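Local coordinates for Ro sixty-related protein, RSR (Deinococcus radiodurans, PDB 2NVO) that binds several small RNAs that accumulate during recovery from ultraviolet irradiation and contributes to the bacterium's resistance to that radiation, at residues M266-L278 and R301-I313. Residues are numbered along the deposited sequence; the frame is centred on the assembly and turned at random.
Sequences MQTNGLTWLLRNL and RLTDPAALKRGRI
Leu-271, in the first turn of its helix, is a knob in a hole made by Arg-301, Leu-302, Ala-307 and Leu-308. CG anti to the backbone N (chi1 -172°) carries the branch across to helices 292-302 and 305-310, where CD1 meets Leu-302 CD2 at 3.7 Å, the side chains crossing at about a right angle, and CD2 lies 3.7 Å from Leu-308 CD2. The small Ala-307 lets the knob come close to the backbone of helix 305-310. One turn on, Leu-275 uses both branches, CD2 against Leu-302 and CD1 3.9 Å from Ile-313 CD1, these last two side chains meeting tip to tip; Leu-347 also touches it, joining this packing to helix 341-354 of the TROVE domain.

Toward solvent the contact thins: exposed Thr-272 adds one touch, OG1 3.8 Å from Ile-313 CD1, and a hydroxyl can also meet water there. The partly exposed Arg-301 bends at chi3 (57°), and Leu-274 CD2 lies over one guanidinium face, offset toward its rim. The guanidinium's edge faces the turn 266-269, where NH2 gives Asn-269 O a short but weak bond (2.6 Å, 120°). Leucines thus supply shape-matched apolar contact, while the long arginine serves both a greasy and a polar neighbour.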
ATOM      1  N   MET A 266      16.456 -16.028  -1.431  1.00 39.42           N
ATOM      2  CA  MET A 266      17.237 -14.839  -1.114  1.00 36.12           C
ATOM      3  C   MET A 266      18.016 -14.325  -2.316  1.00 42.33           C
ATOM      4  O   MET A 266      17.951 -13.143  -2.665  1.00 37.11           O
ATOM      5  CB  MET A 266      18.251 -15.180  -0.042  1.00 39.91           C
ATOM      6  CG  MET A 266      17.796 -14.951   1.354  1.00 37.70           C
ATOM      7  SD  MET A 266      19.261 -14.572   2.305  1.00 38.73           S
ATOM      8  CE  MET A 266      19.781 -13.064   1.494  1.00 40.62           C
ATOM      9  N   GLN A 267      18.769 -15.228  -2.934  1.00 43.04           N
ATOM     10  CA  GLN A 267      19.681 -14.871  -4.015  1.00 43.95           C
ATOM     11  C   GLN A 267      18.932 -14.352  -5.223  1.00 41.87           C
ATOM     12  O   GLN A 267      19.532 -13.814  -6.147  1.00 40.85           O
ATOM     13  CB  GLN A 267      20.512 -16.083  -4.427  1.00 45.57           C
ATOM     14  CG  GLN A 267      21.290 -16.720  -3.293  1.00 49.97           C
ATOM     15  CD  GLN A 267      21.841 -18.087  -3.668  1.00 58.62           C
ATOM     16  OE1 GLN A 267      21.286 -18.779  -4.529  1.00 58.87           O
ATOM     17  NE2 GLN A 267      22.936 -18.485  -3.020  1.00 55.62           N
ATOM     18  N   THR A 268      17.614 -14.516  -5.211  1.00 42.64           N
ATOM     19  CA  THR A 268      16.798 -14.176  -6.369  1.00 41.82           C
ATOM     20  C   THR A 268      15.728 -13.139  -6.063  1.00 42.16           C
ATOM     21  O   THR A 268      14.818 -12.925  -6.861  1.00 44.44           O
ATOM     22  CB  THR A 268      16.126 -15.433  -6.964  1.00 45.01           C
ATOM     23  OG1 THR A 268      16.021 -16.446  -5.951  1.00 38.99           O
ATOM     24  CG2 THR A 268      16.954 -15.975  -8.120  1.00 44.69           C
ATOM     25  N   ASN A 269      15.825 -12.494  -4.911  1.00 39.66           N
ATOM     26  CA  ASN A 269      14.867 -11.444  -4.601  1.00 37.77           C
ATOM     27  C   ASN A 269      15.493 -10.173  -4.045  1.00 36.70           C
ATOM     28  O   ASN A 269      16.592 -10.197  -3.497  1.00 33.84           O
ATOM     29  CB  ASN A 269      13.760 -11.969  -3.687  1.00 35.51           C
ATOM     30  CG  ASN A 269      12.504 -12.339  -4.459  1.00 38.03           C
ATOM     31  OD1 ASN A 269      11.726 -11.466  -4.859  1.00 42.70           O
ATOM     32  ND2 ASN A 269      12.301 -13.630  -4.673  1.00 31.36           N
ATOM     33  N   GLY A 270      14.776  -9.066  -4.202  1.00 36.63           N
ATOM     34  CA  GLY A 270      15.242  -7.775  -3.735  1.00 35.56           C
ATOM     35  C   GLY A 270      15.052  -7.536  -2.249  1.00 30.88           C
ATOM     36  O   GLY A 270      14.774  -8.460  -1.475  1.00 27.50           O
ATOM     37  N   LEU A 271      15.202  -6.274  -1.861  1.00 27.62           N
ATOM     38  CA  LEU A 271      15.218  -5.869  -0.461  1.00 26.71           C
ATOM     39  C   LEU A 271      13.845  -5.951   0.204  1.00 25.77           C
ATOM     40  O   LEU A 271      13.724  -6.374   1.355  1.00 25.94           O
ATOM     41  CB  LEU A 271      15.787  -4.454  -0.345  1.00 25.01           C
ATOM     42  CG  LEU A 271      16.081  -3.897   1.046  1.00 23.41           C
ATOM     43  CD1 LEU A 271      16.722  -4.941   1.961  1.00 20.65           C
ATOM     44  CD2 LEU A 271      16.964  -2.664   0.915  1.00 17.64           C
ATOM     45  N   THR A 272      12.813  -5.539  -0.517  1.00 26.18           N
ATOM     46  CA  THR A 272      11.458  -5.615   0.007  1.00 26.58           C
ATOM     47  C   THR A 272      11.131  -7.037   0.449  1.00 26.60           C
ATOM     48  O   THR A 272      10.683  -7.255   1.577  1.00 24.93           O
ATOM     49  CB  THR A 272      10.441  -5.142  -1.033  1.00 26.59           C
ATOM     50  OG1 THR A 272      10.867  -3.881  -1.567  1.00 29.42           O
ATOM     51  CG2 THR A 272       9.067  -4.990  -0.396  1.00 32.44           C
ATOM     52  N   TRP A 273      11.386  -7.998  -0.437  1.00 26.57           N
ATOM     53  CA  TRP A 273      11.213  -9.414  -0.134  1.00 27.73           C
ATOM     54  C   TRP A 273      11.984  -9.780   1.118  1.00 26.10           C
ATOM     55  O   TRP A 273      11.460 -10.428   2.034  1.00 24.22           O
ATOM     56  CB  TRP A 273      11.707 -10.288  -1.300  1.00 29.37           C
ATOM     57  CG  TRP A 273      11.468 -11.764  -1.085  1.00 28.65           C
ATOM     58  CD1 TRP A 273      10.375 -12.483  -1.493  1.00 32.76           C
ATOM     59  CD2 TRP A 273      12.320 -12.697  -0.397  1.00 29.69           C
ATOM     60  NE1 TRP A 273      10.500 -13.798  -1.107  1.00 33.86           N
ATOM     61  CE2 TRP A 273      11.682 -13.955  -0.435  1.00 30.18           C
ATOM     62  CE3 TRP A 273      13.563 -12.590   0.236  1.00 27.85           C
ATOM     63  CZ2 TRP A 273      12.240 -15.094   0.144  1.00 32.70           C
ATOM     64  CZ3 TRP A 273      14.115 -13.723   0.811  1.00 30.80           C
ATOM     65  CH2 TRP A 273      13.453 -14.959   0.763  1.00 34.35           C
ATOM     66  N   LEU A 274      13.250  -9.368   1.141  1.00 23.54           N
ATOM     67  CA  LEU A 274      14.138  -9.679   2.248  1.00 24.64           C
ATOM     68  C   LEU A 274      13.578  -9.158   3.570  1.00 20.44           C
ATOM     69  O   LEU A 274      13.622  -9.844   4.597  1.00 18.53           O
ATOM     70  CB  LEU A 274      15.530  -9.093   1.989  1.00 23.57           C
ATOM     71  CG  LEU A 274      16.545  -9.507   3.049  1.00 20.81           C
ATOM     72  CD1 LEU A 274      16.560 -11.019   3.174  1.00 18.89           C
ATOM     73  CD2 LEU A 274      17.943  -8.969   2.750  1.00 22.45           C
ATOM     74  N   LEU A 275      13.057  -7.936   3.539  1.00 20.25           N
ATOM     75  CA  LEU A 275      12.508  -7.322   4.745  1.00 22.74           C
ATOM     76  C   LEU A 275      11.363  -8.144   5.341  1.00 19.62           C
ATOM     77  O   LEU A 275      11.325  -8.382   6.552  1.00 21.16           O
ATOM     78  CB  LEU A 275      12.067  -5.890   4.462  1.00 20.21           C
ATOM     79  CG  LEU A 275      13.249  -4.934   4.345  1.00 18.49           C
ATOM     80  CD1 LEU A 275      12.812  -3.583   3.781  1.00 18.24           C
ATOM     81  CD2 LEU A 275      13.905  -4.784   5.690  1.00 17.40           C
ATOM     82  N   ARG A 276      10.450  -8.608   4.498  1.00 22.66           N
ATOM     83  CA  ARG A 276       9.330  -9.392   5.015  1.00 23.78           C
ATOM     84  C   ARG A 276       9.638 -10.868   5.216  1.00 25.45           C
ATOM     85  O   ARG A 276       8.767 -11.621   5.636  1.00 22.30           O
ATOM     86  CB  ARG A 276       8.072  -9.214   4.161  1.00 29.25           C
ATOM     87  CG  ARG A 276       8.208  -9.611   2.714  1.00 31.02           C
ATOM     88  CD  ARG A 276       6.830  -9.703   2.050  1.00 35.50           C
ATOM     89  NE  ARG A 276       6.888  -9.270   0.653  1.00 41.49           N
ATOM     90  CZ  ARG A 276       7.077 -10.085  -0.383  1.00 39.03           C
ATOM     91  NH1 ARG A 276       7.209 -11.395  -0.193  1.00 37.88           N
ATOM     92  NH2 ARG A 276       7.124  -9.585  -1.616  1.00 43.95           N
ATOM     93  N   ASN A 277      10.879 -11.284   4.953  1.00 24.68           N
ATOM     94  CA  ASN A 277      11.203 -12.704   5.019  1.00 21.50           C
ATOM     95  C   ASN A 277      12.264 -13.101   6.042  1.00 23.44           C
ATOM     96  O   ASN A 277      12.648 -14.273   6.120  1.00 24.27           O
ATOM     97  CB  ASN A 277      11.529 -13.252   3.621  1.00 26.25           C
ATOM     98  CG  ASN A 277      10.281 -13.548   2.806  1.00 26.80           C
ATOM     99  OD1 ASN A 277       9.620 -14.555   3.025  1.00 32.09           O
ATOM    100  ND2 ASN A 277       9.962 -12.681   1.856  1.00 27.81           N
ATOM    101  N   LEU A 278      12.725 -12.137   6.834  1.00 17.58           N
ATOM    102  CA  LEU A 278      13.705 -12.410   7.871  1.00 18.96           C
ATOM    103  C   LEU A 278      13.262 -13.527   8.840  1.00 22.47           C
ATOM    104  O   LEU A 278      14.053 -14.400   9.217  1.00 19.43           O
ATOM    105  CB  LEU A 278      14.057 -11.125   8.623  1.00 16.78           C
ATOM    106  CG  LEU A 278      14.632 -10.025   7.715  1.00 18.42           C
ATOM    107  CD1 LEU A 278      14.761  -8.721   8.474  1.00 17.82           C
ATOM    108  CD2 LEU A 278      16.003 -10.450   7.150  1.00 13.72           C
ATOM    109  N   ARG A 301      22.918  -6.142   2.770  1.00 13.07           N
ATOM    110  CA  ARG A 301      21.781  -5.811   1.921  1.00 16.74           C
ATOM    111  C   ARG A 301      20.810  -4.839   2.609  1.00 15.94           C
ATOM    112  O   ARG A 301      20.280  -3.940   1.975  1.00 16.29           O
ATOM    113  CB  ARG A 301      21.055  -7.084   1.496  1.00 17.64           C
ATOM    114  CG  ARG A 301      21.971  -8.069   0.788  1.00 20.07           C
ATOM    115  CD  ARG A 301      21.269  -9.377   0.549  1.00 24.02           C
ATOM    116  NE  ARG A 301      20.056  -9.159  -0.228  1.00 29.74           N
ATOM    117  CZ  ARG A 301      19.361 -10.130  -0.803  1.00 30.74           C
ATOM    118  NH1 ARG A 301      19.771 -11.389  -0.701  1.00 33.03           N
ATOM    119  NH2 ARG A 301      18.265  -9.842  -1.484  1.00 31.46           N
ATOM    120  N   LEU A 302      20.597  -5.034   3.907  1.00 14.67           N
ATOM    121  CA  LEU A 302      19.627  -4.251   4.667  1.00 16.08           C
ATOM    122  C   LEU A 302      20.043  -2.793   4.804  1.00 14.96           C
ATOM    123  O   LEU A 302      19.201  -1.908   4.970  1.00 15.48           O
ATOM    124  CB  LEU A 302      19.450  -4.854   6.063  1.00 12.62           C
ATOM    125  CG  LEU A 302      18.734  -6.199   6.105  1.00 11.51           C
ATOM    126  CD1 LEU A 302      18.663  -6.715   7.534  1.00 14.51           C
ATOM    127  CD2 LEU A 302      17.352  -6.031   5.492  1.00 16.74           C
ATOM    128  N   THR A 303      21.349  -2.548   4.753  1.00 13.22           N
ATOM    129  CA  THR A 303      21.878  -1.209   4.963  1.00 13.22           C
ATOM    130  C   THR A 303      22.534  -0.644   3.705  1.00 16.60           C
ATOM    131  O   THR A 303      23.259   0.334   3.773  1.00 15.33           O
ATOM    132  CB  THR A 303      22.913  -1.178   6.095  1.00 17.86           C
ATOM    133  OG1 THR A 303      23.979  -2.093   5.799  1.00 19.95           O
ATOM    134  CG2 THR A 303      22.272  -1.557   7.433  1.00 16.05           C
ATOM    135  N   ASP A 304      22.277  -1.272   2.567  1.00 17.52           N
ATOM    136  CA  ASP A 304      22.808  -0.794   1.288  1.00 20.89           C
ATOM    137  C   ASP A 304      22.018   0.435   0.834  1.00 21.08           C
ATOM    138  O   ASP A 304      20.854   0.321   0.472  1.00 23.05           O
ATOM    139  CB  ASP A 304      22.700  -1.912   0.255  1.00 19.39           C
ATOM    140  CG  ASP A 304      23.327  -1.543  -1.092  1.00 22.98           C
ATOM    141  OD1 ASP A 304      23.481  -2.435  -1.943  1.00 24.53           O
ATOM    142  OD2 ASP A 304      23.655  -0.371  -1.295  1.00 23.10           O
ATOM    143  N   PRO A 305      22.649   1.619   0.863  1.00 21.49           N
ATOM    144  CA  PRO A 305      21.930   2.855   0.536  1.00 24.53           C
ATOM    145  C   PRO A 305      21.320   2.836  -0.858  1.00 22.95           C
ATOM    146  O   PRO A 305      20.204   3.318  -1.050  1.00 21.60           O
ATOM    147  CB  PRO A 305      23.020   3.927   0.641  1.00 23.26           C
ATOM    148  CG  PRO A 305      23.991   3.363   1.617  1.00 23.57           C
ATOM    149  CD  PRO A 305      24.024   1.891   1.317  1.00 22.79           C
ATOM    150  N   ALA A 306      22.038   2.266  -1.818  1.00 25.30           N
ATOM    151  CA  ALA A 306      21.546   2.199  -3.185  1.00 23.65           C
ATOM    152  C   ALA A 306      20.349   1.260  -3.308  1.00 25.14           C
ATOM    153  O   ALA A 306      19.444   1.487  -4.103  1.00 27.97           O
ATOM    154  CB  ALA A 306      22.669   1.774  -4.130  1.00 28.21           C
ATOM    155  N   ALA A 307      20.340   0.199  -2.521  1.00 23.98           N
ATOM    156  CA  ALA A 307      19.248  -0.754  -2.588  1.00 23.95           C
ATOM    157  C   ALA A 307      18.031  -0.210  -1.823  1.00 22.68           C
ATOM    158  O   ALA A 307      16.890  -0.447  -2.212  1.00 24.39           O
ATOM    159  CB  ALA A 307      19.681  -2.109  -2.040  1.00 22.24           C
ATOM    160  N   LEU A 308      18.293   0.516  -0.738  1.00 22.15           N
ATOM    161  CA  LEU A 308      17.242   1.202   0.002  1.00 22.24           C
ATOM    162  C   LEU A 308      16.529   2.228  -0.894  1.00 26.45           C
ATOM    163  O   LEU A 308      15.291   2.283  -0.941  1.00 22.61           O
ATOM    164  CB  LEU A 308      17.832   1.876   1.246  1.00 21.15           C
ATOM    165  CG  LEU A 308      18.223   0.938   2.398  1.00 19.37           C
ATOM    166  CD1 LEU A 308      19.083   1.638   3.423  1.00 16.38           C
ATOM    167  CD2 LEU A 308      16.974   0.319   3.061  1.00 19.32           C
ATOM    168  N   LYS A 309      17.313   3.032  -1.614  1.00 24.13           N
ATOM    169  CA  LYS A 309      16.754   4.069  -2.479  1.00 26.28           C
ATOM    170  C   LYS A 309      15.950   3.493  -3.631  1.00 27.44           C
ATOM    171  O   LYS A 309      14.819   3.903  -3.873  1.00 29.69           O
ATOM    172  CB  LYS A 309      17.857   4.986  -3.021  1.00 28.19           C
ATOM    173  CG  LYS A 309      17.368   6.019  -4.034  1.00 29.27           C
ATOM    174  CD  LYS A 309      18.523   6.866  -4.563  1.00 33.17           C
ATOM    175  CE  LYS A 309      18.027   8.064  -5.369  1.00 41.57           C
ATOM    176  NZ  LYS A 309      17.187   7.661  -6.541  1.00 42.40           N
ATOM    177  N   ARG A 310      16.535   2.538  -4.343  1.00 28.35           N
ATOM    178  CA  ARG A 310      15.886   1.960  -5.514  1.00 30.00           C
ATOM    179  C   ARG A 310      14.642   1.163  -5.148  1.00 32.05           C
ATOM    180  O   ARG A 310      13.679   1.102  -5.916  1.00 35.57           O
ATOM    181  CB  ARG A 310      16.874   1.090  -6.301  1.00 35.44           C
ATOM    182  CG  ARG A 310      16.230   0.189  -7.349  1.00 39.98           C
ATOM    183  CD  ARG A 310      17.294  -0.448  -8.225  1.00 41.51           C
ATOM    184  NE  ARG A 310      18.541  -0.636  -7.488  1.00 39.81           N
ATOM    185  CZ  ARG A 310      18.913  -1.779  -6.918  1.00 44.63           C
ATOM    186  NH1 ARG A 310      18.136  -2.852  -7.007  1.00 49.31           N
ATOM    187  NH2 ARG A 310      20.068  -1.847  -6.259  1.00 38.96           N
ATOM    188  N   GLY A 311      14.665   0.557  -3.965  1.00 31.07           N
ATOM    189  CA  GLY A 311      13.522  -0.181  -3.462  1.00 25.07           C
ATOM    190  C   GLY A 311      12.513   0.733  -2.788  1.00 25.57           C
ATOM    191  O   GLY A 311      11.444   0.284  -2.365  1.00 24.82           O
ATOM    192  N   ARG A 312      12.857   2.013  -2.671  1.00 22.55           N
ATOM    193  CA  ARG A 312      11.952   2.994  -2.078  1.00 28.64           C
ATOM    194  C   ARG A 312      11.454   2.564  -0.693  1.00 21.94           C
ATOM    195  O   ARG A 312      10.263   2.663  -0.391  1.00 24.17           O
ATOM    196  CB  ARG A 312      10.761   3.246  -3.011  1.00 33.88           C
ATOM    197  CG  ARG A 312      11.155   3.782  -4.385  1.00 36.62           C
ATOM    198  CD  ARG A 312       9.974   4.434  -5.098  1.00 44.30           C
ATOM    199  NE  ARG A 312       9.298   3.541  -6.039  1.00 51.50           N
ATOM    200  CZ  ARG A 312       8.244   2.784  -5.741  1.00 53.10           C
ATOM    201  NH1 ARG A 312       7.734   2.790  -4.515  1.00 53.87           N
ATOM    202  NH2 ARG A 312       7.697   2.014  -6.674  1.00 51.30           N
ATOM    203  N   ILE A 313      12.373   2.085   0.140  1.00 18.57           N
ATOM    204  CA  ILE A 313      12.021   1.629   1.482  1.00 18.58           C
ATOM    205  C   ILE A 313      11.715   2.819   2.378  1.00 15.61           C
ATOM    206  O   ILE A 313      12.519   3.749   2.499  1.00 13.38           O
ATOM    207  CB  ILE A 313      13.138   0.759   2.116  1.00 19.17           C
ATOM    208  CG1 ILE A 313      13.454  -0.442   1.214  1.00 20.82           C
ATOM    209  CG2 ILE A 313      12.728   0.270   3.494  1.00 14.41           C
ATOM    210  CD1 ILE A 313      12.244  -1.185   0.737  1.00 16.67           C
TER